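Local coordinates for tudor and KH domain-containing protein homolog (Drosophila melanogaster, PDB 5YGB) that acts in the piRNA pathway that represses transposons, likely recruiting Piwi proteins to the nuage, and binds the Piwi N-terminus through its Tudor domain, at residues A[69-74]-A[108-113]; A[165-170]-A[191-196]; A[53-58]-A[77-82]; A[86-91]-A[104-109]. The protein carries 1 engineered substitution. All coordinates share one frame; numbering follows the deposited sequence.

Contact 1: A[69-74]-A[108-113]; sequences EKWYRA and DICELR
Trp71 turns the outer corner of its indole toward Asp108 and Cys110 inside the curled antiparallel sheet of the Tudor barrel, an example of how two strands can meet across a third. Strand 60-65 runs between the two partners and pairs with both, so no hydrogen bond joins 69-74 directly to 108-113 and side chains reaching the far strand make the link. The Trp71 side chain has CG anti to the carbonyl carbon (chi1 -75°), and the ring carries CZ3 and CH2 to the far strand. Trp71 CZ3 lies 3.7 Å from Asp108 O, and its CH2 4.0 Å from Cys110 SG. Cys110 SG stands 4.9 Å from the centroid of the six-membered ring of Trp71, 56° off the ring normal, an oblique sulfur-aromatic contact. The backbone carbon of Ile109, by contrast, sits at the ring edge near its plane. An alanine in place of Trp71 would remove the whole indole and would probably open a gap in front of Asp108 O, leaving Cys110 SG without its indole contact. Farther along, Arg73 and Leu112 slant past each other, the aliphatic part of the arginine doing the touching. Its guanidinium is occupied elsewhere: NH2 forms a salt bridge with Asp97, and NH1 donates to the backbone oxygens of Phe116 and Leu119. Helix 25-41 adds Met33 against Arg73 and Met37 against Leu112. With its polar end anchored in this way, Arg73 lays CD 4.0 Å from Leu112 CD2.

Contact 2: A[165-170]-A[191-196]; sequences RVVTYK and GVELFD
Glu193 crosses Val167 at about a right angle where strands 165-170 and 191-195 pair antiparallel, and its side chain can be followed atom by atom. Glu193 CB lies 4.1 Å from Arg165 O. Glu193 CG comes next, 3.8 Å from Val167 CG1, and its CD passes the same methyl at 4.0 Å. The carboxylate then divides its roles: OE2 stays beside Val167 CG1, while Glu193 OE1 accepts from a water 3.1 Å away, which in turn takes a weak hydrogen bond from Arg165 NH1. In the main chain, Arg165 and Glu193 exchange two hydrogen bonds. Val167 N and, weakly, Thr168 N both donate to Gly191 O, so two residues of one strand face one of the other: a classic beta bulge. Gly191 N returns a bond to Thr168 O, 2.8 Å long, from 42° above the carbonyl plane. Because Gly191 has no side chain, Thr168 CG2 can settle 3.8 Å from Gly191 CA. Val166 and Val192 pack on the other face. The strands belong to the part of the extended Tudor domain that resembles staphylococcal nuclease, where 188-195 also pairs with 124-128. The main chain thus carries the pairing, whereas the charged groups of Arg165 and Glu193 do not touch, consistent with a solvent-mediated rather than a direct ion pair.

Contact 3: A[53-58]-A[77-82]; sequences TAPYVG and VDIMPN
The carbonyl oxygen of Val77 is met by a methyl of Val57, CG1 lying 3.8 Å from Val77 O. No hydrogen bond ties the two segments together here; the valine simply straddles the strand backbone. With CG1 anti to the backbone N (chi1 172°), Val57 sends its other methyl to the next residue, CG2 lying 3.9 Å from Asp78 CA. Asp78 itself turns its side chain from the loop, and its OD1 accepts a bent hydrogen bond of 2.9 Å from Ile79 N, met on the anti side and 33° out of the carboxylate plane. Val77 and Asp78 both face Asp92 of strand 89-95, forming a classic beta bulge in the long strand 70-81 of the Tudor barrel. The loop 53-58, which leads into strand 60-65, passes across this strand, and Gly58 is held by backbone hydrogen bonding with Ile76. Ile79 then points into the loop. Its chain is extended (chi2 173°), which carries CD1 up to the peptide that follows Pro55: Ile79 CD1 lies 3.4 Å from Pro55 O and 3.8 Å from Tyr56 CA. Lower on the same side chain, Ile79 CG1 meets Val57 CG2 at 4.3 Å, and the Pro55 ring adds CB at the same distance from Ile79 CD1. Ile79 also packs against Gln89 and Ile91 of strand 89-95, while Met80 continues the pairing with that strand through Val90.

Contact 4: A[86-91]-A[104-109]; sequences PKEQVI and ISPADI
Ile91 and Ile109 share the same first torsion and part at the second. Both keep CG1 anti to the carbonyl carbon, but Ile91 bends again at chi2 (-70°), whereas Ile109 is extended there (170°) and thrusts CD1 forward. The two side chains slant past each other, with Ile109 CD1 3.9 Å from both Ile91 CB and Ile91 CG1. Pro106 comes in beside it: Pro106 CG is 4.1 Å from Ile91 CG1, and its CD presses on the backbone, 3.1 Å from Gln89 O. If a glycine stood at Pro106, the loss of the ring would probably strip Gln89 O of the carbons against it and open a gap on that side of Ile91 CG1. Main-chain bonds fix the start of the contact, since Ile91 and Ile104 form an antiparallel hydrogen-bonded pair, Ile91 N to Ile104 O at 3.0 Å and Ile104 N to Ile91 O at 2.8 Å. The chain then leaves the strand through an ST turn, in which Ser105 OG accepts from Ala107 N, and the short 3-10 segment 106-107. In the Tudor barrel this turn carries the chain from edge strand 101-104 to strand 109-111, with Ile91 also touching Ile76 of strand 70-81, and Ile109 touching Val61 of strand 60-65.

Three of the four contacts belong to one Tudor barrel and show how burial and chemistry change from place to place. Contact 1 is buried and joins non-adjacent strands without hydrogen bonds, by side chains packed on side chains and backbone; contact 4 is partly buried and combines strand pairing with apolar packing; contact 3 lies at the surface and relies on methyl groups against backbone. Contacts 1 and 3 both draw on strand 70-81, contacts 1 and 4 share Asp108 and Ile109, and contacts 3 and 4 touch directly through the pairing of strands 70-81 and 89-95. Contact 2 stands apart, its centre about 31 Å from that of contact 1 in another sheet, and depends chiefly on main-chain hydrogen bonds with a water-bridged charge pair.

Contact 1: A[69-74]-A[108-113]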
loop_
_atom_site.group_PDB
_atom_site.type_symbol
_atom_site.label_atom_id
_atom_site.label_comp_id
_atom_site.label_asym_id
_atom_site.label_seq_id
_atom_site.Cartn_x
_atom_site.Cartn_y
_atom_site.Cartn_z
ATOM N N GLU A 69 9.932 13.387 1.136
ATOM C CA GLU A 69 10.254 14.024 2.415
ATOM C C GLU A 69 9.052 14.120 3.367
ATOM O O GLU A 69 9.022 14.976 4.252
ATOM C CB GLU A 69 10.838 15.425 2.187
ATOM C CG GLU A 69 12.199 15.442 1.503
ATOM C CD GLU A 69 12.527 16.794 0.889
ATOM O OE1 GLU A 69 12.131 17.828 1.472
ATOM O OE2 GLU A 69 13.184 16.824 -0.174
ATOM N N LYS A 70 8.070 13.240 3.200
ATOM C CA LYS A 70 6.928 13.230 4.107
ATOM C C LYS A 70 7.056 12.082 5.104
ATOM O O LYS A 70 7.792 11.125 4.863
ATOM C CB LYS A 70 5.613 13.129 3.327
ATOM C CG LYS A 70 5.380 14.317 2.393
ATOM C CD LYS A 70 4.156 14.125 1.508
ATOM C CE LYS A 70 3.806 15.410 0.762
ATOM N NZ LYS A 70 3.454 16.534 1.682
ATOM N N TRP A 71 6.362 12.211 6.236
ATOM C CA TRP A 71 6.407 11.197 7.293
ATOM C C TRP A 71 5.138 10.366 7.283
ATOM O O TRP A 71 4.031 10.907 7.222
ATOM C CB TRP A 71 6.606 11.857 8.658
ATOM C CG TRP A 71 8.013 12.329 8.880
ATOM C CD1 TRP A 71 8.573 13.488 8.418
ATOM C CD2 TRP A 71 9.036 11.650 9.610
ATOM N NE1 TRP A 71 9.885 13.571 8.823
ATOM C CE2 TRP A 71 10.196 12.456 9.555
ATOM C CE3 TRP A 71 9.089 10.440 10.313
ATOM C CZ2 TRP A 71 11.393 12.095 10.172
ATOM C CZ3 TRP A 71 10.274 10.082 10.935
ATOM C CH2 TRP A 71 11.415 10.901 10.851
ATOM N N TYR A 72 5.330 9.056 7.364
ATOM C CA TYR A 72 4.263 8.076 7.214
ATOM C C TYR A 72 4.214 7.093 8.364
ATOM O O TYR A 72 5.240 6.799 8.988
ATOM C CB TYR A 72 4.453 7.313 5.898
ATOM C CG TYR A 72 4.263 8.205 4.690
ATOM C CD1 TYR A 72 2.989 8.544 4.259
ATOM C CD2 TYR A 72 5.354 8.733 4.003
ATOM C CE1 TYR A 72 2.792 9.370 3.163
ATOM C CE2 TYR A 72 5.169 9.551 2.898
ATOM C CZ TYR A 72 3.887 9.869 2.491
ATOM O OH TYR A 72 3.678 10.689 1.399
ATOM N N ARG A 73 3.026 6.552 8.623
ATOM C CA ARG A 73 2.897 5.410 9.526
ATOM C C ARG A 73 3.390 4.146 8.837
ATOM O O ARG A 73 3.053 3.873 7.680
ATOM C CB ARG A 73 1.440 5.224 9.971
ATOM C CG ARG A 73 0.846 6.451 10.678
ATOM C CD ARG A 73 -0.466 6.154 11.379
ATOM N NE ARG A 73 -1.516 5.756 10.445
ATOM C CZ ARG A 73 -2.742 5.424 10.833
ATOM N NH1 ARG A 73 -3.058 5.441 12.127
ATOM N NH2 ARG A 73 -3.655 5.060 9.935
ATOM N N ALA A 74 4.166 3.349 9.559
ATOM C CA ALA A 74 4.739 2.155 8.971
ATOM C C ALA A 74 4.824 1.025 9.977
ATOM O O ALA A 74 4.987 1.252 11.178
ATOM C CB ALA A 74 6.123 2.461 8.383
ATOM N N ASP A 108 16.070 7.150 9.802
ATOM C CA ASP A 108 14.901 7.786 9.204
ATOM C C ASP A 108 13.579 7.375 9.864
ATOM O O ASP A 108 12.500 7.579 9.293
ATOM C CB ASP A 108 14.835 7.459 7.708
ATOM C CG ASP A 108 15.908 8.168 6.906
ATOM O OD1 ASP A 108 16.476 9.150 7.417
ATOM O OD2 ASP A 108 16.170 7.745 5.761
ATOM N N ILE A 109 13.663 6.805 11.062
ATOM C CA ILE A 109 12.503 6.246 11.751
ATOM C C ILE A 109 12.407 6.827 13.161
ATOM O O ILE A 109 13.434 7.070 13.800
ATOM C CB ILE A 109 12.606 4.712 11.824
ATOM C CG1 ILE A 109 12.712 4.144 10.406
ATOM C CG2 ILE A 109 11.431 4.120 12.572
ATOM C CD1 ILE A 109 13.069 2.652 10.346
ATOM N N CYS A 110 11.187 7.075 13.631
ATOM C CA CYS A 110 10.917 7.453 15.021
ATOM C C CYS A 110 9.780 6.615 15.572
ATOM O O CYS A 110 8.995 6.045 14.814
ATOM C CB CYS A 110 10.529 8.932 15.151
ATOM S SG CYS A 110 11.808 10.110 14.769
ATOM N N GLU A 111 9.657 6.560 16.890
ATOM C CA GLU A 111 8.432 6.045 17.477
ATOM C C GLU A 111 7.245 6.911 17.053
ATOM O O GLU A 111 7.393 8.118 16.823
ATOM C CB GLU A 111 8.547 6.004 19.001
ATOM C CG GLU A 111 9.590 5.010 19.479
ATOM C CD GLU A 111 9.725 4.937 20.987
ATOM O OE1 GLU A 111 10.264 3.927 21.485
ATOM O OE2 GLU A 111 9.312 5.892 21.674
ATOM N N LEU A 112 6.072 6.301 16.960
ATOM C CA LEU A 112 4.863 7.014 16.552
ATOM C C LEU A 112 4.149 7.624 17.759
ATOM O O LEU A 112 3.804 6.896 18.701
ATOM C CB LEU A 112 3.927 6.058 15.805
ATOM C CG LEU A 112 2.692 6.703 15.180
ATOM C CD1 LEU A 112 3.090 7.626 14.044
ATOM C CD2 LEU A 112 1.731 5.621 14.680
ATOM N N ARG A 113 3.937 8.944 17.738
ATOM C CA ARG A 113 3.168 9.614 18.783
ATOM C C ARG A 113 1.814 8.927 18.894
ATOM O O ARG A 113 1.154 8.677 17.884
ATOM C CB ARG A 113 3.018 11.098 18.474
ATOM C CG ARG A 113 2.688 11.970 19.684
ATOM C CD ARG A 113 2.599 13.427 19.280
ATOM N NE ARG A 113 1.328 13.707 18.620
ATOM C CZ ARG A 113 1.117 14.720 17.782
ATOM N NH1 ARG A 113 2.105 15.545 17.462
ATOM N NH2 ARG A 113 -0.087 14.900 17.258
#

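Contact 2: A[165-170]-A[191-196]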
loop_
_atom_site.group_PDB
_atom_site.type_symbol
_atom_site.label_atom_id
_atom_site.label_comp_id
_atom_site.label_asym_id
_atom_site.label_seq_id
_atom_site.Cartn_x
_atom_site.Cartn_y
_atom_site.Cartn_z
ATOM N N ARG A 165 -15.910 -2.644 -6.236
ATOM C CA ARG A 165 -16.878 -3.516 -5.587
ATOM C C ARG A 165 -16.218 -4.856 -5.286
ATOM O O ARG A 165 -15.593 -5.466 -6.151
ATOM C CB ARG A 165 -18.117 -3.709 -6.454
ATOM C CG ARG A 165 -19.172 -4.577 -5.786
ATOM C CD ARG A 165 -20.336 -4.890 -6.721
ATOM N NE ARG A 165 -21.184 -3.727 -6.967
ATOM C CZ ARG A 165 -22.317 -3.768 -7.661
ATOM N NH1 ARG A 165 -22.737 -4.915 -8.178
ATOM N NH2 ARG A 165 -23.032 -2.663 -7.836
ATOM N N VAL A 166 -16.346 -5.312 -4.047
ATOM C CA VAL A 166 -15.814 -6.619 -3.688
ATOM C C VAL A 166 -16.757 -7.691 -4.217
ATOM O O VAL A 166 -17.946 -7.686 -3.887
ATOM C CB VAL A 166 -15.647 -6.760 -2.168
ATOM C CG1 VAL A 166 -15.198 -8.170 -1.804
ATOM C CG2 VAL A 166 -14.649 -5.732 -1.646
ATOM N N VAL A 167 -16.246 -8.589 -5.055
ATOM C CA VAL A 167 -17.099 -9.622 -5.646
ATOM C C VAL A 167 -16.640 -11.038 -5.326
ATOM O O VAL A 167 -17.347 -11.998 -5.638
ATOM C CB VAL A 167 -17.192 -9.478 -7.184
ATOM C CG1 VAL A 167 -17.827 -8.139 -7.555
ATOM C CG2 VAL A 167 -15.820 -9.650 -7.835
ATOM N N THR A 168 -15.470 -11.175 -4.703
ATOM C CA THR A 168 -14.953 -12.496 -4.342
ATOM C C THR A 168 -13.810 -12.336 -3.342
ATOM O O THR A 168 -13.374 -11.221 -3.072
ATOM C CB THR A 168 -14.463 -13.280 -5.590
ATOM O OG1 THR A 168 -14.209 -14.653 -5.246
ATOM C CG2 THR A 168 -13.197 -12.649 -6.158
ATOM N N TYR A 169 -13.347 -13.458 -2.798
ATOM C CA TYR A 169 -12.188 -13.525 -1.902
ATOM C C TYR A 169 -11.301 -14.691 -2.293
ATOM O O TYR A 169 -11.799 -15.711 -2.783
ATOM C CB TYR A 169 -12.594 -13.714 -0.431
ATOM C CG TYR A 169 -13.256 -12.525 0.207
ATOM C CD1 TYR A 169 -12.501 -11.495 0.751
ATOM C CD2 TYR A 169 -14.638 -12.435 0.268
ATOM C CE1 TYR A 169 -13.110 -10.394 1.331
ATOM C CE2 TYR A 169 -15.253 -11.345 0.840
ATOM C CZ TYR A 169 -14.490 -10.333 1.370
ATOM O OH TYR A 169 -15.118 -9.258 1.933
ATOM N N LYS A 170 -10.000 -14.560 -2.056
ATOM C CA LYS A 170 -9.087 -15.675 -2.261
ATOM C C LYS A 170 -8.197 -15.816 -1.044
ATOM O O LYS A 170 -7.811 -14.834 -0.418
ATOM C CB LYS A 170 -8.248 -15.495 -3.535
ATOM C CG LYS A 170 -7.009 -14.631 -3.378
ATOM C CD LYS A 170 -5.978 -14.914 -4.467
ATOM C CE LYS A 170 -6.453 -14.436 -5.829
ATOM N NZ LYS A 170 -5.369 -14.458 -6.863
ATOM N N GLY A 191 -11.195 -9.688 -3.783
ATOM C CA GLY A 191 -11.138 -9.556 -5.228
ATOM C C GLY A 191 -12.172 -8.541 -5.646
ATOM O O GLY A 191 -13.351 -8.673 -5.304
ATOM N N VAL A 192 -11.735 -7.523 -6.373
ATOM C CA VAL A 192 -12.606 -6.404 -6.697
ATOM C C VAL A 192 -12.800 -6.208 -8.189
ATOM O O VAL A 192 -11.951 -6.582 -9.004
ATOM C CB VAL A 192 -12.075 -5.065 -6.104
ATOM C CG1 VAL A 192 -12.084 -5.119 -4.585
ATOM C CG2 VAL A 192 -10.674 -4.717 -6.643
ATOM N N GLU A 193 -13.945 -5.620 -8.513
ATOM C CA GLU A 193 -14.173 -4.972 -9.797
ATOM C C GLU A 193 -13.798 -3.504 -9.648
ATOM O O GLU A 193 -14.030 -2.909 -8.601
ATOM C CB GLU A 193 -15.636 -5.081 -10.217
ATOM C CG GLU A 193 -16.099 -6.484 -10.482
ATOM C CD GLU A 193 -17.457 -6.529 -11.156
ATOM O OE1 GLU A 193 -18.150 -5.486 -11.191
ATOM O OE2 GLU A 193 -17.824 -7.614 -11.658
ATOM N N LEU A 194 -13.232 -2.912 -10.685
ATOM C CA LEU A 194 -12.877 -1.505 -10.656
ATOM C C LEU A 194 -13.383 -0.846 -11.900
ATOM O O LEU A 194 -13.230 -1.385 -12.994
ATOM C CB LEU A 194 -11.367 -1.289 -10.600
ATOM C CG LEU A 194 -10.543 -1.683 -9.388
ATOM C CD1 LEU A 194 -9.083 -1.403 -9.671
ATOM C CD2 LEU A 194 -11.027 -0.909 -8.171
ATOM N N PHE A 195 -13.961 0.335 -11.765
ATOM C CA PHE A 195 -14.133 1.116 -12.969
ATOM C C PHE A 195 -13.974 2.590 -12.709
ATOM O O PHE A 195 -14.114 3.077 -11.589
ATOM C CB PHE A 195 -15.466 0.813 -13.639
ATOM C CG PHE A 195 -16.655 1.308 -12.904
ATOM C CD1 PHE A 195 -17.155 2.581 -13.144
ATOM C CD2 PHE A 195 -17.329 0.481 -12.015
ATOM C CE1 PHE A 195 -18.278 3.029 -12.477
ATOM C CE2 PHE A 195 -18.455 0.923 -11.351
ATOM C CZ PHE A 195 -18.933 2.195 -11.584
ATOM N N ASP A 196 -13.635 3.290 -13.778
ATOM C CA ASP A 196 -13.362 4.707 -13.740
ATOM C C ASP A 196 -14.626 5.446 -14.175
ATOM O O ASP A 196 -15.029 5.357 -15.327
ATOM C CB ASP A 196 -12.179 5.024 -14.659
ATOM C CG ASP A 196 -11.761 6.465 -14.602
ATOM O OD1 ASP A 196 -12.521 7.310 -14.071
ATOM O OD2 ASP A 196 -10.660 6.766 -15.112
HETATM O O HOH W 1 -20.680 -6.622 -9.745
#

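Contact 3: A[53-58]-A[77-82]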
loop_
_atom_site.group_PDB
_atom_site.type_symbol
_atom_site.label_atom_id
_atom_site.label_comp_id
_atom_site.label_asym_id
_atom_site.label_seq_id
_atom_site.Cartn_x
_atom_site.Cartn_y
_atom_site.Cartn_z
ATOM N N THR A 53 14.458 2.967 19.691
ATOM C CA THR A 53 15.420 2.055 20.334
ATOM C C THR A 53 14.893 0.628 20.279
ATOM O O THR A 53 13.698 0.398 20.411
ATOM C CB THR A 53 15.702 2.411 21.816
ATOM O OG1 THR A 53 14.474 2.376 22.546
ATOM C CG2 THR A 53 16.359 3.783 21.952
ATOM N N ALA A 54 15.801 -0.322 20.098
ATOM C CA ALA A 54 15.471 -1.746 20.086
ATOM C C ALA A 54 14.178 -2.034 19.316
ATOM O O ALA A 54 13.223 -2.596 19.873
ATOM C CB ALA A 54 15.372 -2.272 21.523
ATOM N N PRO A 55 14.141 -1.656 18.028
ATOM C CA PRO A 55 12.924 -1.902 17.253
ATOM C C PRO A 55 12.631 -3.391 17.095
ATOM O O PRO A 55 13.521 -4.237 17.214
ATOM C CB PRO A 55 13.240 -1.262 15.892
ATOM C CG PRO A 55 14.731 -1.278 15.807
ATOM C CD PRO A 55 15.214 -1.064 17.214
ATOM N N TYR A 56 11.375 -3.711 16.817
ATOM C CA TYR A 56 10.972 -5.107 16.694
ATOM C C TYR A 56 9.945 -5.291 15.588
ATOM O O TYR A 56 9.163 -4.390 15.271
ATOM C CB TYR A 56 10.410 -5.640 18.027
ATOM C CG TYR A 56 9.205 -4.896 18.563
ATOM C CD1 TYR A 56 7.907 -5.341 18.298
ATOM C CD2 TYR A 56 9.357 -3.766 19.354
ATOM C CE1 TYR A 56 6.802 -4.660 18.784
ATOM C CE2 TYR A 56 8.254 -3.088 19.850
ATOM C CZ TYR A 56 6.986 -3.534 19.559
ATOM O OH TYR A 56 5.907 -2.842 20.071
ATOM N N VAL A 57 9.948 -6.483 15.012
ATOM C CA VAL A 57 8.972 -6.827 13.993
ATOM C C VAL A 57 7.559 -6.756 14.568
ATOM O O VAL A 57 7.255 -7.345 15.620
ATOM C CB VAL A 57 9.266 -8.223 13.420
ATOM C CG1 VAL A 57 8.146 -8.678 12.503
ATOM C CG2 VAL A 57 10.601 -8.221 12.672
ATOM N N GLY A 58 6.708 -6.000 13.884
ATOM C CA GLY A 58 5.339 -5.780 14.312
ATOM C C GLY A 58 5.115 -4.380 14.859
ATOM O O GLY A 58 3.969 -3.926 14.962
ATOM N N VAL A 77 8.284 -5.001 9.229
ATOM C CA VAL A 77 8.009 -6.384 8.858
ATOM C C VAL A 77 9.265 -7.250 8.852
ATOM O O VAL A 77 9.157 -8.478 8.843
ATOM C CB VAL A 77 7.290 -6.476 7.501
ATOM C CG1 VAL A 77 5.936 -5.761 7.591
ATOM C CG2 VAL A 77 8.130 -5.892 6.405
ATOM N N ASP A 78 10.447 -6.636 8.891
ATOM C CA ASP A 78 11.690 -7.403 8.989
ATOM C C ASP A 78 12.805 -6.474 9.433
ATOM O O ASP A 78 12.737 -5.256 9.230
ATOM C CB ASP A 78 12.034 -8.081 7.644
ATOM C CG ASP A 78 12.832 -9.374 7.809
ATOM O OD1 ASP A 78 13.250 -9.710 8.937
ATOM O OD2 ASP A 78 13.030 -10.062 6.780
ATOM N N ILE A 79 13.823 -7.054 10.056
ATOM C CA ILE A 79 15.003 -6.336 10.511
ATOM C C ILE A 79 16.215 -7.196 10.195
ATOM O O ILE A 79 16.224 -8.388 10.498
ATOM C CB ILE A 79 14.959 -6.045 12.027
ATOM C CG1 ILE A 79 13.714 -5.239 12.412
ATOM C CG2 ILE A 79 16.227 -5.324 12.471
ATOM C CD1 ILE A 79 13.561 -5.092 13.908
ATOM N N MET A 80 17.236 -6.608 9.585
ATOM C CA MET A 80 18.422 -7.371 9.213
ATOM C C MET A 80 19.657 -6.508 9.378
ATOM O O MET A 80 19.561 -5.280 9.400
ATOM C CB MET A 80 18.297 -7.868 7.779
ATOM C CG MET A 80 17.967 -6.775 6.800
ATOM S SD MET A 80 16.586 -7.266 5.765
ATOM C CE MET A 80 15.231 -6.985 6.881
ATOM N N PRO A 81 20.835 -7.134 9.519
ATOM C CA PRO A 81 22.017 -6.284 9.654
ATOM C C PRO A 81 22.363 -5.576 8.353
ATOM O O PRO A 81 22.121 -6.097 7.268
ATOM C CB PRO A 81 23.126 -7.267 10.048
ATOM C CG PRO A 81 22.419 -8.492 10.534
ATOM C CD PRO A 81 21.138 -8.557 9.761
ATOM N N ASN A 82 22.898 -4.371 8.490
ATOM C CA ASN A 82 23.493 -3.667 7.360
ATOM C C ASN A 82 24.713 -4.479 6.861
ATOM O O ASN A 82 25.503 -4.975 7.709
ATOM C CB ASN A 82 23.871 -2.267 7.803
ATOM C CG ASN A 82 24.409 -1.406 6.675
ATOM O OD1 ASN A 82 25.394 -1.753 6.042
ATOM N ND2 ASN A 82 23.768 -0.256 6.438
#

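Contact 4: A[86-91]-A[104-109]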
loop_
_atom_site.group_PDB
_atom_site.type_symbol
_atom_site.label_atom_id
_atom_site.label_comp_id
_atom_site.label_asym_id
_atom_site.label_seq_id
_atom_site.Cartn_x
_atom_site.Cartn_y
_atom_site.Cartn_z
ATOM N N PRO A 86 27.879 -4.263 10.288
ATOM C CA PRO A 86 27.154 -5.189 11.166
ATOM C C PRO A 86 26.552 -4.561 12.422
ATOM O O PRO A 86 25.684 -5.196 13.011
ATOM C CB PRO A 86 28.225 -6.209 11.569
ATOM C CG PRO A 86 29.346 -6.019 10.611
ATOM C CD PRO A 86 29.313 -4.590 10.203
ATOM N N LYS A 87 26.976 -3.368 12.836
ATOM C CA LYS A 87 26.463 -2.790 14.081
ATOM C C LYS A 87 25.185 -1.974 13.865
ATOM O O LYS A 87 24.589 -1.466 14.817
ATOM C CB LYS A 87 27.522 -1.906 14.755
ATOM C CG LYS A 87 28.417 -1.200 13.781
ATOM C CD LYS A 87 29.793 -0.924 14.360
ATOM C CE LYS A 87 30.780 -0.534 13.291
ATOM N NZ LYS A 87 30.666 -1.355 12.030
ATOM N N GLU A 88 24.788 -1.825 12.606
ATOM C CA GLU A 88 23.552 -1.122 12.285
ATOM C C GLU A 88 22.592 -2.081 11.590
ATOM O O GLU A 88 23.002 -3.095 11.044
ATOM C CB GLU A 88 23.831 0.104 11.404
ATOM C CG GLU A 88 22.615 1.002 11.196
ATOM C CD GLU A 88 22.923 2.276 10.433
ATOM O OE1 GLU A 88 23.172 2.206 9.211
ATOM O OE2 GLU A 88 22.904 3.355 11.063
ATOM N N GLN A 89 21.309 -1.756 11.627
ATOM C CA GLN A 89 20.296 -2.577 10.988
ATOM C C GLN A 89 19.696 -1.885 9.772
ATOM O O GLN A 89 19.829 -0.670 9.604
ATOM C CB GLN A 89 19.203 -2.940 12.000
ATOM C CG GLN A 89 19.686 -3.951 13.041
ATOM C CD GLN A 89 18.798 -4.031 14.273
ATOM O OE1 GLN A 89 18.046 -3.105 14.582
ATOM N NE2 GLN A 89 18.870 -5.158 14.974
ATOM N N VAL A 90 19.078 -2.689 8.915
ATOM C CA VAL A 90 18.252 -2.208 7.816
ATOM C C VAL A 90 16.845 -2.682 8.142
ATOM O O VAL A 90 16.654 -3.838 8.519
ATOM C CB VAL A 90 18.729 -2.746 6.446
ATOM C CG1 VAL A 90 17.794 -2.288 5.323
ATOM C CG2 VAL A 90 20.158 -2.292 6.169
ATOM N N ILE A 91 15.864 -1.791 8.034
ATOM C CA ILE A 91 14.498 -2.083 8.473
ATOM C C ILE A 91 13.559 -2.151 7.283
ATOM O O ILE A 91 13.485 -1.213 6.493
ATOM C CB ILE A 91 13.982 -1.011 9.463
ATOM C CG1 ILE A 91 15.017 -0.735 10.551
ATOM C CG2 ILE A 91 12.623 -1.392 10.043
ATOM C CD1 ILE A 91 15.189 -1.855 11.520
ATOM N N ILE A 104 14.575 0.779 4.888
ATOM C CA ILE A 104 14.888 2.113 5.385
ATOM C C ILE A 104 15.913 2.021 6.503
ATOM O O ILE A 104 15.884 1.088 7.301
ATOM C CB ILE A 104 13.601 2.824 5.906
ATOM C CG1 ILE A 104 12.558 2.921 4.787
ATOM C CG2 ILE A 104 13.898 4.206 6.445
ATOM C CD1 ILE A 104 13.016 3.744 3.600
ATOM N N SER A 105 16.827 2.982 6.554
ATOM C CA SER A 105 17.736 3.109 7.685
ATOM C C SER A 105 17.005 3.551 8.950
ATOM O O SER A 105 16.090 4.366 8.882
ATOM C CB SER A 105 18.838 4.113 7.362
ATOM O OG SER A 105 19.478 4.535 8.547
ATOM N N PRO A 106 17.424 3.040 10.115
ATOM C CA PRO A 106 16.857 3.472 11.398
ATOM C C PRO A 106 16.983 4.976 11.614
ATOM O O PRO A 106 16.192 5.556 12.356
ATOM C CB PRO A 106 17.692 2.709 12.429
ATOM C CG PRO A 106 18.234 1.549 11.693
ATOM C CD PRO A 106 18.443 1.993 10.286
ATOM N N ALA A 107 17.963 5.606 10.971
ATOM C CA ALA A 107 18.131 7.048 11.088
ATOM C C ALA A 107 16.891 7.800 10.625
ATOM O O ALA A 107 16.672 8.946 11.018
ATOM C CB ALA A 107 19.344 7.511 10.300
ATOM N N ASP A 108 16.070 7.150 9.802
ATOM C CA ASP A 108 14.901 7.786 9.204
ATOM C C ASP A 108 13.579 7.375 9.864
ATOM O O ASP A 108 12.500 7.579 9.293
ATOM C CB ASP A 108 14.835 7.459 7.708
ATOM C CG ASP A 108 15.908 8.168 6.906
ATOM O OD1 ASP A 108 16.476 9.150 7.417
ATOM O OD2 ASP A 108 16.170 7.745 5.761
ATOM N N ILE A 109 13.663 6.805 11.062
ATOM C CA ILE A 109 12.503 6.246 11.751
ATOM C C ILE A 109 12.407 6.827 13.161
ATOM O O ILE A 109 13.434 7.070 13.800
ATOM C CB ILE A 109 12.606 4.712 11.824
ATOM C CG1 ILE A 109 12.712 4.144 10.406
ATOM C CG2 ILE A 109 11.431 4.120 12.572
ATOM C CD1 ILE A 109 13.069 2.652 10.346
#